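Local coordinates for protein octenoyl-coa reductase/carboxylase (Streptomyces sp., PDB 4A0S) that catalyses the NADPH-dependent reductive carboxylation of 2-octenoyl-CoA, providing an extender unit for cinnabaramide polyketide biosynthesis, at residues A27-A32 with S49-E54; Q108-L113 with E167-G172; P188-W193 with P425-R430; Y207-S212 with V333-S338; V380-S385 with D434-L439. All blocks are in the same frame, centred on the assembly; numbering follows the deposited sequence.

Contact 1: A27-A32 with S49-E54; sequences ALHLRA and SLRLGE
H29 and R51 meet across an antiparallel strand pair, their side chains crossing at about a right angle. The imidazole offers one face to the stem of the arginine: R51 CB lies 3.7 Å from the centroid of the H29 ring, displaced toward the rim, in a CH-pi contact. With CG between the backbone N and the carbonyl carbon (chi1 65°), H29 folds back along its own strand, and ND1 donates to A27 O over 2.9 Å, the oxygen lying in the ring plane. G53 N reaches the same A27 O at 3.2 Å from the opposite face of the carbonyl, so this oxygen is gripped twice, and the ND1 bond helps hold the ring's rotation. Backbone bonds from H29 N to R51 O (2.8 Å) and from R51 N to H29 O (2.7 Å) lock the pair. Among the leucines, L50 CD2 touches L28 CG and L30 CD2, both at 3.8 Å, while L52 CD1 folds over the A27 carbonyl. R31 and R51 brush only through their methylenes; their guanidinium planes stand nearly perpendicular, and each has its own carboxylate, E33 for R31 and D34 for R51. A water joins R31 N to S49 O. The pair belongs to a small antiparallel sheet built on strand 24-31, which strand 110-112 joins along the other edge; helix 393-401 covers L28 and L50, and helix 89-97 packs on L30.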
# COMPACT_ATOMS: atom_id res chain seq x y z
N ALA A 27 14.62 41.48 6.07
CA ALA A 27 14.10 40.37 5.29
C ALA A 27 14.45 40.50 3.83
O ALA A 27 14.39 41.59 3.25
CB ALA A 27 12.59 40.29 5.43
N LEU A 28 14.81 39.36 3.23
CA LEU A 28 14.88 39.23 1.80
C LEU A 28 13.45 39.12 1.36
O LEU A 28 12.73 38.23 1.80
CB LEU A 28 15.65 37.97 1.40
CG LEU A 28 15.98 37.90 -0.09
CD1 LEU A 28 17.08 38.92 -0.48
CD2 LEU A 28 16.38 36.48 -0.45
N HIS A 29 13.02 40.05 0.51
CA HIS A 29 11.63 40.04 0.09
C HIS A 29 11.44 40.57 -1.30
O HIS A 29 12.34 41.15 -1.91
CB HIS A 29 10.78 40.87 1.06
CG HIS A 29 11.13 42.32 1.07
ND1 HIS A 29 12.22 42.82 1.77
CD2 HIS A 29 10.55 43.38 0.47
CE1 HIS A 29 12.28 44.13 1.60
NE2 HIS A 29 11.28 44.50 0.82
N LEU A 30 10.23 40.34 -1.79
CA LEU A 30 9.79 40.92 -3.04
C LEU A 30 8.75 41.97 -2.73
O LEU A 30 8.17 41.99 -1.63
CB LEU A 30 9.21 39.84 -3.94
CG LEU A 30 10.15 38.67 -4.22
CD1 LEU A 30 9.32 37.56 -4.80
CD2 LEU A 30 11.29 39.07 -5.15
N ARG A 31 8.51 42.83 -3.71
CA ARG A 31 7.56 43.91 -3.60
C ARG A 31 6.46 43.66 -4.61
O ARG A 31 6.73 43.36 -5.77
CB ARG A 31 8.26 45.24 -3.89
CG ARG A 31 9.35 45.62 -2.87
CD ARG A 31 8.76 46.06 -1.53
NE ARG A 31 7.97 47.29 -1.67
CZ ARG A 31 6.88 47.58 -0.96
NH1 ARG A 31 6.43 46.73 -0.04
NH2 ARG A 31 6.23 48.72 -1.17
N ALA A 32 5.21 43.77 -4.17
CA ALA A 32 4.05 43.53 -5.03
C ALA A 32 4.08 44.38 -6.29
O ALA A 32 3.68 43.91 -7.36
CB ALA A 32 2.75 43.77 -4.26
N SER A 49 14.75 41.90 -8.59
CA SER A 49 13.50 41.88 -7.84
C SER A 49 13.72 41.78 -6.35
O SER A 49 13.02 42.43 -5.57
CB SER A 49 12.65 40.72 -8.31
OG SER A 49 13.37 39.53 -8.11
N LEU A 50 14.69 40.96 -5.94
CA LEU A 50 14.98 40.76 -4.53
C LEU A 50 15.34 42.06 -3.83
O LEU A 50 16.13 42.85 -4.34
CB LEU A 50 16.09 39.73 -4.34
CG LEU A 50 15.58 38.30 -4.59
CD1 LEU A 50 16.73 37.30 -4.59
CD2 LEU A 50 14.51 37.89 -3.57
N ARG A 51 14.71 42.29 -2.68
CA ARG A 51 14.98 43.47 -1.86
C ARG A 51 15.44 42.99 -0.51
O ARG A 51 15.00 41.93 -0.05
CB ARG A 51 13.72 44.33 -1.67
CG ARG A 51 12.88 44.59 -2.93
CD ARG A 51 13.40 45.74 -3.78
NE ARG A 51 12.98 45.58 -5.18
CZ ARG A 51 13.46 46.29 -6.20
NH1 ARG A 51 14.38 47.23 -6.00
NH2 ARG A 51 13.02 46.06 -7.43
N LEU A 52 16.35 43.74 0.12
CA LEU A 52 16.69 43.46 1.49
C LEU A 52 16.46 44.71 2.30
O LEU A 52 17.09 45.74 2.07
CB LEU A 52 18.14 42.99 1.63
CG LEU A 52 18.53 42.47 3.01
CD1 LEU A 52 17.80 41.17 3.33
CD2 LEU A 52 20.05 42.26 3.04
N GLY A 53 15.53 44.60 3.25
CA GLY A 53 15.20 45.73 4.11
C GLY A 53 14.24 45.31 5.19
O GLY A 53 13.76 44.15 5.22
N GLU A 54 13.97 46.26 6.08
CA GLU A 54 13.07 46.05 7.20
C GLU A 54 11.64 45.86 6.72
O GLU A 54 11.15 46.57 5.85
CB GLU A 54 13.14 47.23 8.18
CG GLU A 54 14.50 47.45 8.86
CD GLU A 54 14.92 46.29 9.74
OE1 GLU A 54 14.18 45.96 10.70
OE2 GLU A 54 15.99 45.69 9.49
O HOH W 1 10.30 42.96 -5.73

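Contact 2: Q108-L113 with E167-G172; sequences QPYHVL and ETNFGG
The carboxamide of N169 lies alongside the backbone of Y110-V112 and pairs with it much as a neighbouring strand would. ND2 of N169 donates to Y110 O at 3.0 Å, close to the amide plane, and V112 N donates to N169 OD1 at 2.7 Å. That oxygen also takes F170 N, 2.9 Å away and in the carbonyl plane, so both ends of the amide are used and its flip is settled. H111 slides past N169 with its ring nearly perpendicular to the amide; CG anti to the backbone N (chi1 -176°) carries NE2 to T168 O, 2.7 Å off and reached from above the carbonyl plane. G171 N closes the row on V112 O at 2.8 Å. The F170 ring rests one face on N169 CB and turns its edge to Y110, with CE1 3.8 Å from the Y110 hydroxyl OH. In the GroES-like part of the enzyme, this loop before strand 176-180 thus covers strand 110-112, which pairs with strand 24-31; helix 89-97 bonds H111 ND1 through T89.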
# COMPACT_ATOMS: atom_id res chain seq x y z
N GLN A 108 0.50 41.12 1.97
CA GLN A 108 1.31 42.29 2.24
C GLN A 108 1.91 42.77 0.93
O GLN A 108 2.06 41.96 -0.00
CB GLN A 108 2.43 41.91 3.23
CG GLN A 108 1.95 41.52 4.63
CD GLN A 108 1.10 42.60 5.29
OE1 GLN A 108 1.22 43.78 4.96
NE2 GLN A 108 0.23 42.19 6.22
N PRO A 109 2.27 44.07 0.84
CA PRO A 109 2.94 44.62 -0.34
C PRO A 109 4.38 44.11 -0.49
O PRO A 109 5.06 44.42 -1.47
CB PRO A 109 2.93 46.14 -0.10
CG PRO A 109 2.26 46.38 1.19
CD PRO A 109 2.13 45.08 1.92
N TYR A 110 4.83 43.35 0.50
CA TYR A 110 6.14 42.72 0.50
C TYR A 110 5.91 41.24 0.70
O TYR A 110 4.91 40.82 1.29
CB TYR A 110 7.01 43.28 1.63
CG TYR A 110 6.40 43.11 3.01
CD1 TYR A 110 5.49 44.04 3.52
CD2 TYR A 110 6.72 41.99 3.79
CE1 TYR A 110 4.91 43.86 4.79
CE2 TYR A 110 6.16 41.82 5.06
CZ TYR A 110 5.26 42.75 5.55
OH TYR A 110 4.72 42.56 6.80
N HIS A 111 6.83 40.44 0.18
CA HIS A 111 6.79 39.03 0.43
C HIS A 111 8.14 38.56 0.92
O HIS A 111 9.12 38.59 0.17
CB HIS A 111 6.41 38.26 -0.82
CG HIS A 111 6.27 36.79 -0.57
ND1 HIS A 111 6.08 35.89 -1.59
CD2 HIS A 111 6.28 36.07 0.58
CE1 HIS A 111 5.98 34.68 -1.08
NE2 HIS A 111 6.10 34.76 0.23
N VAL A 112 8.18 38.13 2.18
CA VAL A 112 9.40 37.58 2.75
C VAL A 112 9.54 36.12 2.38
O VAL A 112 8.77 35.26 2.81
CB VAL A 112 9.45 37.77 4.26
CG1 VAL A 112 10.80 37.26 4.81
CG2 VAL A 112 9.21 39.27 4.61
N LEU A 113 10.55 35.86 1.56
CA LEU A 113 10.82 34.55 0.97
C LEU A 113 11.61 33.67 1.91
O LEU A 113 12.00 34.11 2.98
CB LEU A 113 11.62 34.73 -0.32
CG LEU A 113 11.03 35.71 -1.33
CD1 LEU A 113 11.86 35.62 -2.58
CD2 LEU A 113 9.54 35.43 -1.64
N GLU A 167 3.93 30.34 -0.86
CA GLU A 167 2.51 30.69 -0.76
C GLU A 167 2.18 31.31 0.60
O GLU A 167 1.03 31.60 0.88
CB GLU A 167 1.60 29.48 -0.99
CG GLU A 167 1.60 28.97 -2.42
CD GLU A 167 2.40 27.70 -2.58
OE1 GLU A 167 2.80 27.11 -1.55
OE2 GLU A 167 2.61 27.25 -3.74
N THR A 168 3.19 31.46 1.44
CA THR A 168 3.00 32.17 2.69
C THR A 168 4.03 33.25 2.80
O THR A 168 5.08 33.18 2.19
CB THR A 168 3.11 31.29 3.97
OG1 THR A 168 4.47 31.14 4.36
CG2 THR A 168 2.44 29.93 3.78
N ASN A 169 3.72 34.23 3.62
CA ASN A 169 4.66 35.26 3.90
C ASN A 169 5.52 34.84 5.08
O ASN A 169 5.35 33.74 5.63
CB ASN A 169 3.94 36.57 4.21
CG ASN A 169 4.63 37.76 3.60
OD1 ASN A 169 5.86 37.85 3.62
ND2 ASN A 169 3.85 38.69 3.06
N PHE A 170 6.43 35.72 5.46
CA PHE A 170 7.20 35.57 6.69
C PHE A 170 8.09 34.35 6.61
O PHE A 170 8.25 33.59 7.57
CB PHE A 170 6.29 35.58 7.93
CG PHE A 170 5.15 36.55 7.80
CD1 PHE A 170 5.40 37.90 7.56
CD2 PHE A 170 3.83 36.11 7.91
CE1 PHE A 170 4.34 38.82 7.41
CE2 PHE A 170 2.76 37.00 7.78
CZ PHE A 170 3.02 38.38 7.52
N GLY A 171 8.67 34.19 5.42
CA GLY A 171 9.62 33.14 5.17
C GLY A 171 10.93 33.29 5.91
O GLY A 171 11.15 34.26 6.65
N GLY A 172 11.82 32.33 5.67
CA GLY A 172 13.03 32.20 6.45
C GLY A 172 14.25 32.97 5.97
O GLY A 172 15.27 32.96 6.64

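Contact 3: P188-W193 with P425-R430; sequences PAHLTW and PDLRAR
H190, third residue of a type I beta turn spanning P188 to L191, packs against L427 and R428 of helix 425-431. The apolar part rests on L427, whose CG lies 3.7 Å from H190 CB and whose CD2 comes within 3.5 Å of H190 ND1; the two side chains pass at a slant. T192, the N-cap of helix 193-197, adds a methyl: its CG2 sits over one face of the R428 guanidinium, off toward the rim. Charge enters through R428, whose NH2 forms salt bridges that tie helix 425-431 to E195 of helix 193-197 and to E433 at the start of helix 433-436. Hydrogen bonding is carried by the other terminal nitrogen. R428 stretches out straight from CG to NE, CG anti to the backbone N (chi1 -179°), and its stem runs along the H190 carbonyl. R428 NH1 donates to H190 O at 2.8 Å, with an N-H...O angle of 156°, the donor in the carbonyl plane and the oxygen in the guanidinium plane.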
# COMPACT_ATOMS: atom_id res chain seq x y z
N PRO A 188 19.05 19.28 14.16
CA PRO A 188 20.08 18.28 14.40
C PRO A 188 21.23 18.95 15.15
O PRO A 188 21.83 19.90 14.64
CB PRO A 188 20.51 17.89 13.00
CG PRO A 188 19.29 18.06 12.20
CD PRO A 188 18.66 19.31 12.74
N ALA A 189 21.50 18.49 16.37
CA ALA A 189 22.41 19.20 17.27
C ALA A 189 23.87 19.33 16.78
O ALA A 189 24.57 20.28 17.11
CB ALA A 189 22.35 18.58 18.66
N HIS A 190 24.31 18.37 15.98
CA HIS A 190 25.70 18.31 15.57
C HIS A 190 25.97 19.19 14.36
O HIS A 190 27.08 19.22 13.86
CB HIS A 190 26.04 16.88 15.21
CG HIS A 190 25.25 16.37 14.05
ND1 HIS A 190 23.94 15.95 14.16
CD2 HIS A 190 25.57 16.25 12.74
CE1 HIS A 190 23.49 15.57 12.98
NE2 HIS A 190 24.46 15.73 12.10
N LEU A 191 24.93 19.87 13.88
CA LEU A 191 25.05 20.66 12.67
C LEU A 191 25.18 22.13 12.99
O LEU A 191 24.62 22.60 13.97
CB LEU A 191 23.82 20.47 11.82
CG LEU A 191 23.62 19.10 11.18
CD1 LEU A 191 22.38 19.15 10.33
CD2 LEU A 191 24.84 18.63 10.38
N THR A 192 25.87 22.86 12.13
CA THR A 192 25.90 24.29 12.23
C THR A 192 24.55 24.80 11.74
O THR A 192 23.77 24.05 11.13
CB THR A 192 27.00 24.89 11.35
OG1 THR A 192 26.68 24.66 9.98
CG2 THR A 192 28.36 24.29 11.67
N TRP A 193 24.27 26.07 11.98
CA TRP A 193 23.01 26.66 11.55
C TRP A 193 22.79 26.50 10.06
O TRP A 193 21.73 26.02 9.62
CB TRP A 193 22.95 28.13 11.91
CG TRP A 193 22.98 28.37 13.35
CD1 TRP A 193 23.99 28.95 14.05
CD2 TRP A 193 21.97 28.01 14.30
NE1 TRP A 193 23.67 29.00 15.38
CE2 TRP A 193 22.44 28.43 15.57
CE3 TRP A 193 20.71 27.39 14.21
CZ2 TRP A 193 21.68 28.26 16.73
CZ3 TRP A 193 19.97 27.22 15.37
CH2 TRP A 193 20.46 27.63 16.62
N PRO A 425 28.84 18.93 19.72
CA PRO A 425 30.15 18.87 19.06
C PRO A 425 30.71 17.46 19.04
O PRO A 425 31.41 17.11 18.10
CB PRO A 425 31.02 19.81 19.91
CG PRO A 425 30.32 19.89 21.23
CD PRO A 425 28.86 19.85 20.86
N ASP A 426 30.41 16.66 20.07
CA ASP A 426 30.90 15.28 20.16
C ASP A 426 30.38 14.44 19.03
O ASP A 426 31.13 13.73 18.36
CB ASP A 426 30.52 14.64 21.48
CG ASP A 426 31.33 15.19 22.64
OD1 ASP A 426 32.11 16.14 22.44
OD2 ASP A 426 31.15 14.68 23.76
N LEU A 427 29.07 14.51 18.81
CA LEU A 427 28.48 13.84 17.68
C LEU A 427 29.11 14.39 16.42
O LEU A 427 29.52 13.63 15.55
CB LEU A 427 26.98 14.07 17.64
CG LEU A 427 26.27 13.37 16.49
CD1 LEU A 427 26.62 11.90 16.50
CD2 LEU A 427 24.77 13.59 16.62
N ARG A 428 29.20 15.71 16.33
CA ARG A 428 29.79 16.30 15.14
C ARG A 428 31.18 15.70 14.88
O ARG A 428 31.47 15.27 13.78
CB ARG A 428 29.83 17.81 15.22
CG ARG A 428 30.40 18.44 13.98
CD ARG A 428 30.37 19.93 14.10
NE ARG A 428 30.76 20.55 12.86
CZ ARG A 428 29.94 20.73 11.83
NH1 ARG A 428 28.67 20.34 11.90
NH2 ARG A 428 30.40 21.30 10.73
N ALA A 429 32.01 15.66 15.92
CA ALA A 429 33.35 15.08 15.83
C ALA A 429 33.31 13.61 15.38
O ALA A 429 34.10 13.20 14.52
CB ALA A 429 34.06 15.21 17.18
N ARG A 430 32.38 12.84 15.96
CA ARG A 430 32.21 11.43 15.60
C ARG A 430 31.85 11.24 14.12
O ARG A 430 32.40 10.35 13.46
CB ARG A 430 31.16 10.76 16.50
CG ARG A 430 31.72 10.22 17.82
CD ARG A 430 30.61 9.76 18.76
NE ARG A 430 29.83 10.90 19.27
CZ ARG A 430 28.63 10.82 19.84
NH1 ARG A 430 28.03 9.64 19.97
NH2 ARG A 430 28.02 11.91 20.26

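Contact 4: Y207-S212 with V333-S338; sequences YRMLVS and VTCGSS. With NAP (NADP nicotinamide-adenine-dinucleotide phosphate), chain F.
M209 and V333 bring their backbones together, CA to CA 6.1 Å, where helix 200-210 lies against the last residues of strand 331-334. V333 fits against M209, its CG1 and CG2 each 3.6 Å from M209 O, and its CG2 is 3.7 Å from M209 CB. From there the methionine runs out along the strand: CG is anti to the carbonyl carbon (chi1 -68°), and the bend at chi3 turns CE back to within 3.4 Å of V333 O. M209 SD presses on C335, with SG only 3.3 Å away, a tight sulfur-sulfur approach without a covalent bond. L210 adds a looser touch on V333. C335 in turn places SG 3.7 Å from C2N of the nicotinamide, so M209 stands behind a residue that lines the cofactor pocket. Further along, S338 OG is hydrogen-bonded to the nicotinamide-ribose hydroxyl O3D of NADP at 2.7 Å, and its CB lies by the adenine. T334 points the other way, its OG1 bonded to N347 of a second subunit. Strand 331-334 belongs to the parallel six-stranded sheet of the Rossmann fold, and the loop leaving its C-terminal end lines part of the NADP pocket, as expected for this nucleotide-binding fold.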
# COMPACT_ATOMS: atom_id res chain seq x y z
N TYR A 207 12.81 12.94 0.32
CA TYR A 207 12.48 11.88 1.25
C TYR A 207 11.07 11.39 0.93
O TYR A 207 10.83 10.18 0.83
CB TYR A 207 12.53 12.38 2.70
CG TYR A 207 12.13 11.29 3.65
CD1 TYR A 207 10.77 10.98 3.85
CD2 TYR A 207 13.09 10.51 4.29
CE1 TYR A 207 10.40 9.94 4.68
CE2 TYR A 207 12.72 9.48 5.14
CZ TYR A 207 11.36 9.20 5.32
OH TYR A 207 10.98 8.18 6.14
N ARG A 208 10.15 12.33 0.77
CA ARG A 208 8.78 11.97 0.41
C ARG A 208 8.77 11.19 -0.91
O ARG A 208 8.14 10.15 -1.02
CB ARG A 208 7.89 13.21 0.27
CG ARG A 208 6.47 12.82 -0.08
CD ARG A 208 5.51 13.99 -0.11
NE ARG A 208 4.18 13.53 -0.49
CZ ARG A 208 3.20 13.28 0.38
NH1 ARG A 208 3.38 13.42 1.69
NH2 ARG A 208 2.02 12.86 -0.07
N MET A 209 9.48 11.72 -1.89
CA MET A 209 9.55 11.13 -3.22
C MET A 209 10.11 9.72 -3.23
O MET A 209 9.70 8.92 -4.04
CB MET A 209 10.43 12.01 -4.10
CG MET A 209 9.77 13.36 -4.38
SD MET A 209 10.85 14.45 -5.28
CE MET A 209 10.84 13.66 -6.90
N LEU A 210 11.05 9.42 -2.34
CA LEU A 210 11.82 8.19 -2.48
C LEU A 210 11.70 7.26 -1.30
O LEU A 210 11.71 6.06 -1.49
CB LEU A 210 13.30 8.50 -2.68
CG LEU A 210 13.65 9.25 -3.96
CD1 LEU A 210 15.12 9.66 -3.89
CD2 LEU A 210 13.39 8.35 -5.18
N VAL A 211 11.64 7.82 -0.10
CA VAL A 211 11.71 6.96 1.07
C VAL A 211 10.32 6.66 1.57
O VAL A 211 10.00 5.52 1.91
CB VAL A 211 12.57 7.57 2.19
CG1 VAL A 211 12.58 6.64 3.43
CG2 VAL A 211 14.00 7.84 1.69
N SER A 212 9.51 7.71 1.63
CA SER A 212 8.20 7.66 2.25
C SER A 212 7.26 6.71 1.53
O SER A 212 7.34 6.55 0.31
CB SER A 212 7.56 9.04 2.23
OG SER A 212 6.31 8.98 2.88
N VAL A 333 8.74 9.54 -10.18
CA VAL A 333 8.23 10.40 -9.13
C VAL A 333 8.73 11.80 -9.44
O VAL A 333 9.92 11.99 -9.67
CB VAL A 333 8.61 9.91 -7.71
CG1 VAL A 333 10.15 9.80 -7.51
CG2 VAL A 333 7.96 10.78 -6.63
N THR A 334 7.81 12.75 -9.48
CA THR A 334 8.16 14.10 -9.90
C THR A 334 7.65 15.14 -8.92
O THR A 334 6.52 15.04 -8.42
CB THR A 334 7.57 14.44 -11.29
OG1 THR A 334 7.89 15.80 -11.62
CG2 THR A 334 6.05 14.23 -11.32
N CYS A 335 8.49 16.14 -8.66
CA CYS A 335 8.10 17.23 -7.76
C CYS A 335 8.36 18.58 -8.40
O CYS A 335 8.33 19.61 -7.73
CB CYS A 335 8.90 17.16 -6.46
SG CYS A 335 10.67 17.47 -6.67
N GLY A 336 8.59 18.58 -9.70
CA GLY A 336 8.97 19.83 -10.32
C GLY A 336 9.12 19.69 -11.80
O GLY A 336 9.00 18.61 -12.36
N SER A 337 9.36 20.83 -12.43
CA SER A 337 9.47 20.91 -13.87
C SER A 337 10.35 22.10 -14.21
O SER A 337 9.90 23.04 -14.84
CB SER A 337 8.08 21.10 -14.47
OG SER A 337 7.31 19.94 -14.35
N SER A 338 11.61 22.07 -13.79
CA SER A 338 12.48 23.25 -13.96
C SER A 338 12.57 23.67 -15.42
O SER A 338 12.58 24.85 -15.72
CB SER A 338 13.88 22.98 -13.46
OG SER A 338 13.85 22.55 -12.12
PA NAP F . 18.71 23.02 -7.93
O1A NAP F . 19.51 22.91 -6.58
O2A NAP F . 19.02 24.20 -8.81
O5B NAP F . 19.02 21.73 -8.71
C5B NAP F . 18.30 21.52 -9.91
C4B NAP F . 19.16 20.61 -10.77
O4B NAP F . 18.39 20.37 -11.96
C3B NAP F . 20.48 21.27 -11.21
O3B NAP F . 21.51 20.53 -10.58
C2B NAP F . 20.59 20.96 -12.70
O2B NAP F . 21.21 19.70 -12.94
C1B NAP F . 19.17 20.85 -13.14
N9A NAP F . 18.68 22.21 -13.48
C8A NAP F . 19.02 23.39 -12.94
N7A NAP F . 18.32 24.38 -13.51
C5A NAP F . 17.54 23.80 -14.41
C6A NAP F . 16.63 24.31 -15.30
N6A NAP F . 16.38 25.61 -15.33
N1A NAP F . 16.00 23.46 -16.10
C2A NAP F . 16.22 22.15 -16.04
N3A NAP F . 17.10 21.62 -15.21
C4A NAP F . 17.76 22.44 -14.39
O3 NAP F . 17.13 23.00 -7.64
PN NAP F . 16.41 21.92 -6.70
O1N NAP F . 16.39 22.65 -5.31
O2N NAP F . 17.01 20.54 -6.77
O5D NAP F . 14.96 22.01 -7.35
C5D NAP F . 14.83 21.42 -8.64
C4D NAP F . 13.39 21.60 -9.02
O4D NAP F . 12.61 20.93 -7.97
C3D NAP F . 12.94 23.06 -9.00
O3D NAP F . 12.05 23.14 -10.13
C2D NAP F . 12.18 23.20 -7.70
O2D NAP F . 11.16 24.23 -7.78
C1D NAP F . 11.51 21.85 -7.68
N1N NAP F . 11.31 21.50 -6.29
C2N NAP F . 10.05 21.07 -5.93
C3N NAP F . 9.89 20.74 -4.62
C7N NAP F . 8.54 20.29 -4.23
O7N NAP F . 7.64 20.11 -5.06
N7N NAP F . 8.40 20.16 -2.94
C4N NAP F . 10.92 20.83 -3.68
C5N NAP F . 12.20 21.25 -4.03
C6N NAP F . 12.39 21.59 -5.36
P2B NAP F . 21.73 19.48 -14.45
O1X NAP F . 22.72 18.23 -14.11
O2X NAP F . 20.53 19.00 -15.41
O3X NAP F . 22.39 20.81 -14.75

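Contact 5: V380-S385 with D434-L439; sequences VVPAMS and DRLNPL
N437 OD1 accepts from a water that also donates to M384 O, and a second water stands 2.7 Å from N437 OD1 and 2.9 Å from L436 O. These waters bridge the seam between the C-terminal tail and the loop that enters strand 384-389 of the mixed sheet; a third accepts from L439 N at 2.9 Å beside the carbonyls of P382 and M384. The amide nitrogen of N437 looks elsewhere, to E433 O and to E195. Direct contact is largely apolar. V381 points into the tail with CG1 anti to the carbonyl carbon (chi1 -59°), over the centre of the R435 guanidinium, 3.7 Å from R435 CZ. Its other methyl, CG2, meets P438 CD at 3.6 Å, while V381 CG1 also reaches L436 CD2. M384 lies beside N437, pointing the same way, with its methyl CE near the amide oxygen. Helix 232-243 backs A383 and L439 through S235. At the far end, L439 CD1 rests 3.4 Å from A383 O, and S385 CA makes a bent C-H...O contact with L439 O at 3.3 Å.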
# COMPACT_ATOMS: atom_id res chain seq x y z
N VAL A 380 22.32 10.66 6.82
CA VAL A 380 22.19 11.59 5.73
C VAL A 380 22.83 12.90 6.22
O VAL A 380 22.75 13.23 7.42
CB VAL A 380 20.71 11.75 5.33
CG1 VAL A 380 20.50 12.90 4.38
CG2 VAL A 380 20.18 10.44 4.71
N VAL A 381 23.48 13.60 5.31
CA VAL A 381 24.27 14.77 5.67
C VAL A 381 23.83 15.95 4.82
O VAL A 381 23.28 15.75 3.73
CB VAL A 381 25.78 14.52 5.51
CG1 VAL A 381 26.24 13.33 6.39
CG2 VAL A 381 26.16 14.33 4.01
N PRO A 382 24.06 17.18 5.33
CA PRO A 382 23.64 18.38 4.63
C PRO A 382 24.44 18.49 3.34
O PRO A 382 25.60 18.11 3.31
CB PRO A 382 24.03 19.50 5.59
CG PRO A 382 24.04 18.87 6.91
CD PRO A 382 24.59 17.50 6.66
N ALA A 383 23.77 19.00 2.31
CA ALA A 383 24.31 19.13 0.98
C ALA A 383 24.80 20.57 0.79
O ALA A 383 24.84 21.06 -0.33
CB ALA A 383 23.24 18.80 -0.03
N MET A 384 25.17 21.24 1.87
CA MET A 384 25.60 22.63 1.77
C MET A 384 26.91 22.68 1.03
O MET A 384 27.81 21.89 1.29
CB MET A 384 25.75 23.24 3.15
CG MET A 384 26.09 24.71 3.13
SD MET A 384 26.24 25.26 4.81
CE MET A 384 27.88 24.64 5.22
N SER A 385 27.02 23.60 0.09
CA SER A 385 28.24 23.75 -0.70
C SER A 385 28.76 25.17 -0.66
O SER A 385 29.91 25.43 -1.05
CB SER A 385 27.97 23.36 -2.14
OG SER A 385 27.06 24.24 -2.76
N ASP A 434 33.91 16.77 7.70
CA ASP A 434 34.04 16.49 6.26
C ASP A 434 32.96 15.56 5.75
O ASP A 434 32.43 15.77 4.65
CB ASP A 434 35.44 15.96 5.92
CG ASP A 434 36.51 17.02 6.11
OD1 ASP A 434 36.16 18.22 6.15
OD2 ASP A 434 37.71 16.65 6.24
N ARG A 435 32.62 14.55 6.53
CA ARG A 435 31.49 13.69 6.19
C ARG A 435 30.22 14.54 6.13
O ARG A 435 29.36 14.31 5.29
CB ARG A 435 31.33 12.54 7.19
CG ARG A 435 29.87 11.99 7.27
CD ARG A 435 29.77 10.48 7.32
NE ARG A 435 28.37 10.01 7.23
CZ ARG A 435 27.65 9.97 6.11
NH1 ARG A 435 28.15 10.40 4.95
NH2 ARG A 435 26.40 9.52 6.15
N LEU A 436 30.13 15.53 7.02
CA LEU A 436 28.96 16.39 7.08
C LEU A 436 28.92 17.40 5.95
O LEU A 436 27.87 17.97 5.69
CB LEU A 436 28.89 17.10 8.42
CG LEU A 436 28.63 16.18 9.61
CD1 LEU A 436 28.79 16.94 10.89
CD2 LEU A 436 27.24 15.53 9.51
N ASN A 437 30.04 17.64 5.29
CA ASN A 437 30.06 18.62 4.21
C ASN A 437 30.73 18.08 2.98
O ASN A 437 31.76 18.62 2.58
CB ASN A 437 30.79 19.89 4.66
CG ASN A 437 30.03 20.65 5.71
OD1 ASN A 437 29.18 21.48 5.39
ND2 ASN A 437 30.33 20.38 6.97
N PRO A 438 30.15 17.03 2.37
CA PRO A 438 30.72 16.42 1.19
C PRO A 438 30.88 17.42 0.06
O PRO A 438 31.81 17.32 -0.75
CB PRO A 438 29.69 15.35 0.80
CG PRO A 438 28.43 15.77 1.48
CD PRO A 438 28.88 16.37 2.76
N LEU A 439 29.99 18.40 0.02
CA LEU A 439 29.98 19.37 -1.07
C LEU A 439 30.72 20.67 -0.77
O LEU A 439 30.66 21.60 -1.56
CB LEU A 439 28.54 19.67 -1.49
CG LEU A 439 27.75 18.47 -2.01
CD1 LEU A 439 26.38 18.93 -2.45
CD2 LEU A 439 28.47 17.73 -3.16
O HOH W 2 27.81 19.39 1.70
O HOH W 3 26.90 20.41 4.44
O HOH W 4 29.86 22.66 3.06

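How the contacts relate
From the N terminus, contact 1 closes the short excursion between strand 24-31 and strand 51-52. Contact 2 follows it in series, closing a 53-residue loop, yet lies alongside in space: strand 110-112 pairs with strand 24-31, with L30 O 2.7 Å from H111 N, so one small sheet carries both. Contact 3 spans more than 230 residues, bringing helix 425-431, near the C terminus, back to the loop before helix 193-197. Contact 4 is nested inside that span, in the Rossmann part. Contact 5, in series after contact 4, closes a 48-residue loop and crosses contact 3; the two touch through L191 with P382 and H190 with L436, and together they seat the C-terminal tail.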